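Long-range contacts in putative secreted endoglycosylceramidase (Rhodococcus hoagii, PDB 6JYZ), which acts as an endogalactosylceramidase of glycoside hydrolase family 5, probably hydrolysing the O-glycosidic bond between sugar and ceramide: residues Phe79-Leu84 with Pro324-Glu329; Tyr119-Met124 with Ala213-Asp218. All blocks are in the same frame, centred on the assembly; numbering follows the deposited sequence.

Contact 1 (Phe79-Leu84 with Pro324-Glu329); sequences FDVVRL and PLWTGE
R83 reaches across to G328 and E329, and V81 to W326, inside the (beta/alpha)8 barrel of this family 5 glycoside hydrolase. Strands 81-86 and 326-330 are not neighbours in the barrel wall; their closest CA atoms, those of R83 and G328, are 7.1 Å apart, and side chains fill the gap. The contact is buried throughout: the polar end is tightly packed and the apolar end looser, and neither opens to solvent.

At the apolar end the indole of W326 is met at its edge, near the ring plane: V81 CG1 lies 4.2 Å from W326 CZ2, and R83 CD lies 4.1 Å from W326 CH2. W326 NE1 donates to L42 O in strand 38-47, which helps fix the ring's rotation.

The polar end is closer. With CG anti to the backbone N (chi1 -177°) and the chain extended as far as NE, R83 slides past G328, its CD 3.2 Å from G328 O. G328 CA sits over one face of the guanidinium, where the absence of a side chain lets R83 pass close. Beyond the glycine, NH1 forms a salt bridge to E329 OE2, 3.0 Å long and moderately bent (151° at the hydrogen). It meets the anti lone pair of OE2, and the carboxylate plane is turned well away from that of the guanidinium.

Further partners share the load: N46 OD1 accepts a hydrogen bond from R83 NH1, N221 OD1 accepts one from NH2, and E263 OE2 makes a salt bridge to NH2, while Y294 OH is bonded to E329 OE1. The CG methylene of E329 also lies against R83 NH1, at 3.3 Å.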
loop_
_atom_site.group_PDB
_atom_site.type_symbol
_atom_site.label_atom_id
_atom_site.label_comp_id
_atom_site.label_asym_id
_atom_site.label_seq_id
_atom_site.Cartn_x
_atom_site.Cartn_y
_atom_site.Cartn_z
ATOM N N PHE A 79 -11.903 3.145 7.440
ATOM C CA PHE A 79 -10.987 3.229 6.291
ATOM C C PHE A 79 -11.719 3.653 5.028
ATOM O O PHE A 79 -12.852 3.223 4.777
ATOM C CB PHE A 79 -10.417 1.833 6.060
ATOM C CG PHE A 79 -9.583 1.269 7.155
ATOM C CD1 PHE A 79 -9.146 2.045 8.224
ATOM C CD2 PHE A 79 -9.167 -0.059 7.093
ATOM C CE1 PHE A 79 -8.316 1.491 9.216
ATOM C CE2 PHE A 79 -8.383 -0.608 8.093
ATOM C CZ PHE A 79 -7.940 0.170 9.135
ATOM N N ASP A 80 -11.060 4.489 4.231
ATOM C CA ASP A 80 -11.600 4.910 2.954
ATOM C C ASP A 80 -10.678 4.577 1.765
ATOM O O ASP A 80 -10.951 5.030 0.673
ATOM C CB ASP A 80 -11.944 6.408 2.909
ATOM C CG ASP A 80 -10.732 7.288 3.006
ATOM O OD1 ASP A 80 -9.602 6.766 3.134
ATOM O OD2 ASP A 80 -10.933 8.553 2.916
ATOM N N VAL A 81 -9.691 3.713 2.010
ATOM C CA VAL A 81 -8.863 3.227 0.897
ATOM C C VAL A 81 -8.403 1.831 1.277
ATOM O O VAL A 81 -8.269 1.458 2.428
ATOM C CB VAL A 81 -7.642 4.161 0.649
ATOM C CG1 VAL A 81 -6.577 4.045 1.737
ATOM C CG2 VAL A 81 -7.021 3.924 -0.721
ATOM N N VAL A 82 -8.127 1.070 0.223
ATOM C CA VAL A 82 -7.443 -0.217 0.343
ATOM C C VAL A 82 -6.297 -0.238 -0.674
ATOM O O VAL A 82 -6.445 0.242 -1.797
ATOM C CB VAL A 82 -8.405 -1.374 0.059
ATOM C CG1 VAL A 82 -9.083 -1.251 -1.268
ATOM C CG2 VAL A 82 -7.709 -2.713 0.078
ATOM N N ARG A 83 -5.155 -0.731 -0.229
ATOM C CA ARG A 83 -4.056 -1.055 -1.147
ATOM C C ARG A 83 -4.195 -2.549 -1.436
ATOM O O ARG A 83 -3.920 -3.394 -0.604
ATOM C CB ARG A 83 -2.711 -0.644 -0.538
ATOM C CG ARG A 83 -1.554 -0.900 -1.532
ATOM C CD ARG A 83 -0.299 -0.222 -1.007
ATOM N NE ARG A 83 0.892 -0.473 -1.820
ATOM C CZ ARG A 83 1.925 -1.237 -1.461
ATOM N NH1 ARG A 83 1.887 -2.061 -0.415
ATOM N NH2 ARG A 83 3.039 -1.141 -2.219
ATOM N N LEU A 84 -4.707 -2.817 -2.646
ATOM C CA LEU A 84 -5.042 -4.184 -3.045
ATOM C C LEU A 84 -3.806 -4.818 -3.686
ATOM O O LEU A 84 -3.370 -4.371 -4.762
ATOM C CB LEU A 84 -6.246 -4.110 -3.995
ATOM C CG LEU A 84 -6.847 -5.478 -4.304
ATOM C CD1 LEU A 84 -7.605 -6.066 -3.103
ATOM C CD2 LEU A 84 -7.786 -5.325 -5.480
ATOM N N PRO A 324 2.172 14.784 -4.115
ATOM C CA PRO A 324 1.733 14.361 -2.792
ATOM C C PRO A 324 2.539 13.184 -2.275
ATOM O O PRO A 324 3.111 12.402 -3.055
ATOM C CB PRO A 324 0.276 13.875 -3.063
ATOM C CG PRO A 324 -0.122 14.582 -4.366
ATOM C CD PRO A 324 1.182 14.629 -5.196
ATOM N N LEU A 325 2.541 13.065 -0.968
ATOM C CA LEU A 325 3.063 11.921 -0.232
ATOM C C LEU A 325 1.901 11.056 0.220
ATOM O O LEU A 325 0.972 11.556 0.855
ATOM C CB LEU A 325 3.864 12.408 0.973
ATOM C CG LEU A 325 4.337 11.332 1.933
ATOM C CD1 LEU A 325 5.321 10.379 1.259
ATOM C CD2 LEU A 325 5.064 11.981 3.133
ATOM N N TRP A 326 1.948 9.769 -0.069
ATOM C CA TRP A 326 0.926 8.821 0.420
ATOM C C TRP A 326 1.680 7.535 0.721
ATOM O O TRP A 326 2.278 7.003 -0.226
ATOM C CB TRP A 326 -0.135 8.567 -0.660
ATOM C CG TRP A 326 -1.173 7.591 -0.223
ATOM C CD1 TRP A 326 -2.258 7.862 0.568
ATOM C CD2 TRP A 326 -1.219 6.180 -0.482
ATOM N NE1 TRP A 326 -2.960 6.717 0.807
ATOM C CE2 TRP A 326 -2.377 5.667 0.147
ATOM C CE3 TRP A 326 -0.455 5.311 -1.260
ATOM C CZ2 TRP A 326 -2.725 4.326 0.076
ATOM C CZ3 TRP A 326 -0.777 3.974 -1.359
ATOM C CH2 TRP A 326 -1.906 3.488 -0.674
ATOM N N THR A 327 1.751 7.097 1.969
ATOM C CA THR A 327 2.661 5.969 2.280
ATOM C C THR A 327 1.926 4.649 2.133
ATOM O O THR A 327 0.992 4.335 2.879
ATOM C CB THR A 327 3.287 6.142 3.668
ATOM O OG1 THR A 327 4.145 4.999 3.854
ATOM C CG2 THR A 327 2.328 6.248 4.836
ATOM N N GLY A 328 2.383 3.803 1.220
ATOM C CA GLY A 328 1.636 2.597 0.893
ATOM C C GLY A 328 1.780 1.499 1.925
ATOM O O GLY A 328 0.977 0.543 1.868
ATOM N N GLU A 329 2.776 1.565 2.814
ATOM C CA GLU A 329 2.887 0.591 3.883
ATOM C C GLU A 329 3.565 1.240 5.039
ATOM O O GLU A 329 4.506 2.005 4.921
ATOM C CB GLU A 329 3.822 -0.578 3.579
ATOM C CG GLU A 329 3.373 -1.471 2.460
ATOM C CD GLU A 329 4.266 -2.694 2.261
ATOM O OE1 GLU A 329 5.101 -3.045 3.139
ATOM O OE2 GLU A 329 4.122 -3.243 1.171
#

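Contact 2 (Tyr119-Met124 with Ala213-Asp218); sequences YTVLDM and AVVGYD
V215 wedges its side chain between Y119 and V121, where two neighbouring parallel strands of the (beta/alpha)8 barrel, 119-124 and 214-218, run 14° from one another. V215 CG2 touches Y119 CB at 3.5 Å, and V215 CB meets V121 CG2 at 3.8 Å. On the face turned to helices 100-115 and 193-206, L122 CD1 packs crosswise on V214 CG1 and reaches the edge of the Y217 ring.

Y119 has CG anti to its carbonyl carbon (chi1 -73°), which brings the ring edge to A213, with CD1 3.6 Å from A213 O; its OH is bonded to P23 O. An alanine here would remove the ring and its hydroxyl, and is likely to open a gap beside A213 and to deprive P23 O of its hydrogen-bond partner.

Five backbone hydrogen bonds join the strands: T120 N to A213 O, V215 N to T120 O, L122 N to G216 O, D218 N to L122 O and M124 N to D218 O. The extra residue on the second strand makes a beta bulge; with the backbone of G216 as it is, a CB would be pushed against the carbonyl O of V215.

At the C-terminal, polar edge, D123 and D218 lie side by side, pointing the same way. R83 balances D218 and N85 binds D123, which probably eases the repulsion between D123 OD1 and D218 OD2, 4.1 Å apart.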
loop_
_atom_site.group_PDB
_atom_site.type_symbol
_atom_site.label_atom_id
_atom_site.label_comp_id
_atom_site.label_asym_id
_atom_site.label_seq_id
_atom_site.Cartn_x
_atom_site.Cartn_y
_atom_site.Cartn_z
ATOM N N TYR A 119 -11.996 3.606 -1.679
ATOM C CA TYR A 119 -11.244 3.657 -2.922
ATOM C C TYR A 119 -10.181 2.555 -2.953
ATOM O O TYR A 119 -9.718 2.094 -1.909
ATOM C CB TYR A 119 -10.483 4.986 -3.002
ATOM C CG TYR A 119 -11.326 6.212 -3.272
ATOM C CD1 TYR A 119 -11.585 6.579 -4.577
ATOM C CD2 TYR A 119 -11.751 7.052 -2.250
ATOM C CE1 TYR A 119 -12.301 7.724 -4.891
ATOM C CE2 TYR A 119 -12.442 8.221 -2.542
ATOM C CZ TYR A 119 -12.741 8.516 -3.854
ATOM O OH TYR A 119 -13.439 9.683 -4.127
ATOM N N THR A 120 -9.766 2.152 -4.158
ATOM C CA THR A 120 -8.762 1.116 -4.319
ATOM C C THR A 120 -7.516 1.618 -5.015
ATOM O O THR A 120 -7.588 2.205 -6.107
ATOM C CB THR A 120 -9.334 -0.030 -5.137
ATOM O OG1 THR A 120 -10.434 -0.611 -4.433
ATOM C CG2 THR A 120 -8.324 -1.154 -5.341
ATOM N N VAL A 121 -6.354 1.355 -4.398
ATOM C CA VAL A 121 -5.071 1.457 -5.063
ATOM C C VAL A 121 -4.727 0.068 -5.570
ATOM O O VAL A 121 -4.685 -0.895 -4.784
ATOM C CB VAL A 121 -3.991 1.975 -4.099
ATOM C CG1 VAL A 121 -2.601 1.817 -4.722
ATOM C CG2 VAL A 121 -4.254 3.394 -3.677
ATOM N N LEU A 122 -4.486 -0.057 -6.879
ATOM C CA LEU A 122 -4.032 -1.332 -7.439
ATOM C C LEU A 122 -2.510 -1.403 -7.313
ATOM O O LEU A 122 -1.820 -0.619 -7.953
ATOM C CB LEU A 122 -4.442 -1.427 -8.918
ATOM C CG LEU A 122 -5.971 -1.411 -9.147
ATOM C CD1 LEU A 122 -6.213 -1.380 -10.637
ATOM C CD2 LEU A 122 -6.595 -2.638 -8.523
ATOM N N ASP A 123 -2.037 -2.345 -6.508
ATOM C CA ASP A 123 -0.607 -2.459 -6.241
ATOM C C ASP A 123 -0.047 -3.729 -6.873
ATOM O O ASP A 123 -0.432 -4.817 -6.472
ATOM C CB ASP A 123 -0.411 -2.469 -4.713
ATOM C CG ASP A 123 0.876 -3.091 -4.239
ATOM O OD1 ASP A 123 1.910 -3.010 -4.903
ATOM O OD2 ASP A 123 0.810 -3.745 -3.155
ATOM N N MET A 124 0.857 -3.533 -7.831
ATOM C CA MET A 124 1.531 -4.679 -8.449
ATOM C C MET A 124 2.567 -5.153 -7.446
ATOM O O MET A 124 3.682 -4.594 -7.381
ATOM C CB MET A 124 2.149 -4.226 -9.768
ATOM C CG MET A 124 2.614 -5.384 -10.654
ATOM S SD MET A 124 1.223 -6.369 -11.361
ATOM C CE MET A 124 0.507 -5.185 -12.491
ATOM N N ALA A 213 -13.533 4.802 -8.565
ATOM C CA ALA A 213 -13.142 4.219 -7.291
ATOM C C ALA A 213 -11.709 3.774 -7.319
ATOM O O ALA A 213 -11.181 3.467 -6.251
ATOM C CB ALA A 213 -14.049 3.063 -7.026
ATOM N N VAL A 214 -11.084 3.598 -8.477
ATOM C CA VAL A 214 -9.677 3.234 -8.525
ATOM C C VAL A 214 -8.896 4.537 -8.408
ATOM O O VAL A 214 -8.982 5.426 -9.249
ATOM C CB VAL A 214 -9.348 2.458 -9.799
ATOM C CG1 VAL A 214 -7.812 2.333 -10.015
ATOM C CG2 VAL A 214 -9.998 1.079 -9.756
ATOM N N VAL A 215 -8.146 4.656 -7.308
ATOM C CA VAL A 215 -7.282 5.817 -7.129
ATOM C C VAL A 215 -6.263 5.903 -8.260
ATOM O O VAL A 215 -6.023 6.921 -8.845
ATOM C CB VAL A 215 -6.501 5.640 -5.802
ATOM C CG1 VAL A 215 -5.551 6.857 -5.587
ATOM C CG2 VAL A 215 -7.441 5.454 -4.611
ATOM N N GLY A 216 -5.675 4.726 -8.525
ATOM C CA GLY A 216 -4.580 4.627 -9.457
ATOM C C GLY A 216 -3.729 3.418 -9.120
ATOM O O GLY A 216 -4.206 2.447 -8.524
ATOM N N TYR A 217 -2.471 3.550 -9.576
ATOM C CA TYR A 217 -1.681 2.355 -9.852
ATOM C C TYR A 217 -0.354 2.487 -9.112
ATOM O O TYR A 217 0.403 3.432 -9.418
ATOM C CB TYR A 217 -1.364 2.289 -11.353
ATOM C CG TYR A 217 -2.532 2.640 -12.239
ATOM C CD1 TYR A 217 -3.639 1.849 -12.309
ATOM C CD2 TYR A 217 -2.458 3.813 -12.965
ATOM C CE1 TYR A 217 -4.738 2.236 -13.168
ATOM C CE2 TYR A 217 -3.481 4.219 -13.795
ATOM C CZ TYR A 217 -4.579 3.385 -13.899
ATOM O OH TYR A 217 -5.601 3.796 -14.753
ATOM N N ASP A 218 -0.066 1.583 -8.191
ATOM C CA ASP A 218 1.233 1.520 -7.504
ATOM C C ASP A 218 2.070 0.571 -8.364
ATOM O O ASP A 218 1.878 -0.654 -8.363
ATOM C CB ASP A 218 1.009 1.081 -6.043
ATOM C CG ASP A 218 2.238 1.161 -5.153
ATOM O OD1 ASP A 218 3.395 1.307 -5.647
ATOM O OD2 ASP A 218 2.020 1.020 -3.946
#

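Contacts 1 and 2 lie with their centres about 9 Å apart and meet along the neighbouring parallel strands 81-86 and 119-124: V82 O is 2.8 Å from V121 N, a probable hydrogen bond. Contact 1 spans the barrel interior; contact 2 belongs to its wall. R83 joins them directly, its NE making a 2.8 Å salt bridge to D218 OD2, so one guanidinium gathers carboxylates from both. This charged cluster sits toward the C-terminal ends of the strands, where family 5 barrels carry their active site. An isopropyl alcohol, probably from crystallisation, lies about 4 Å from the Y119 side chain, at the other end of strand 119-124.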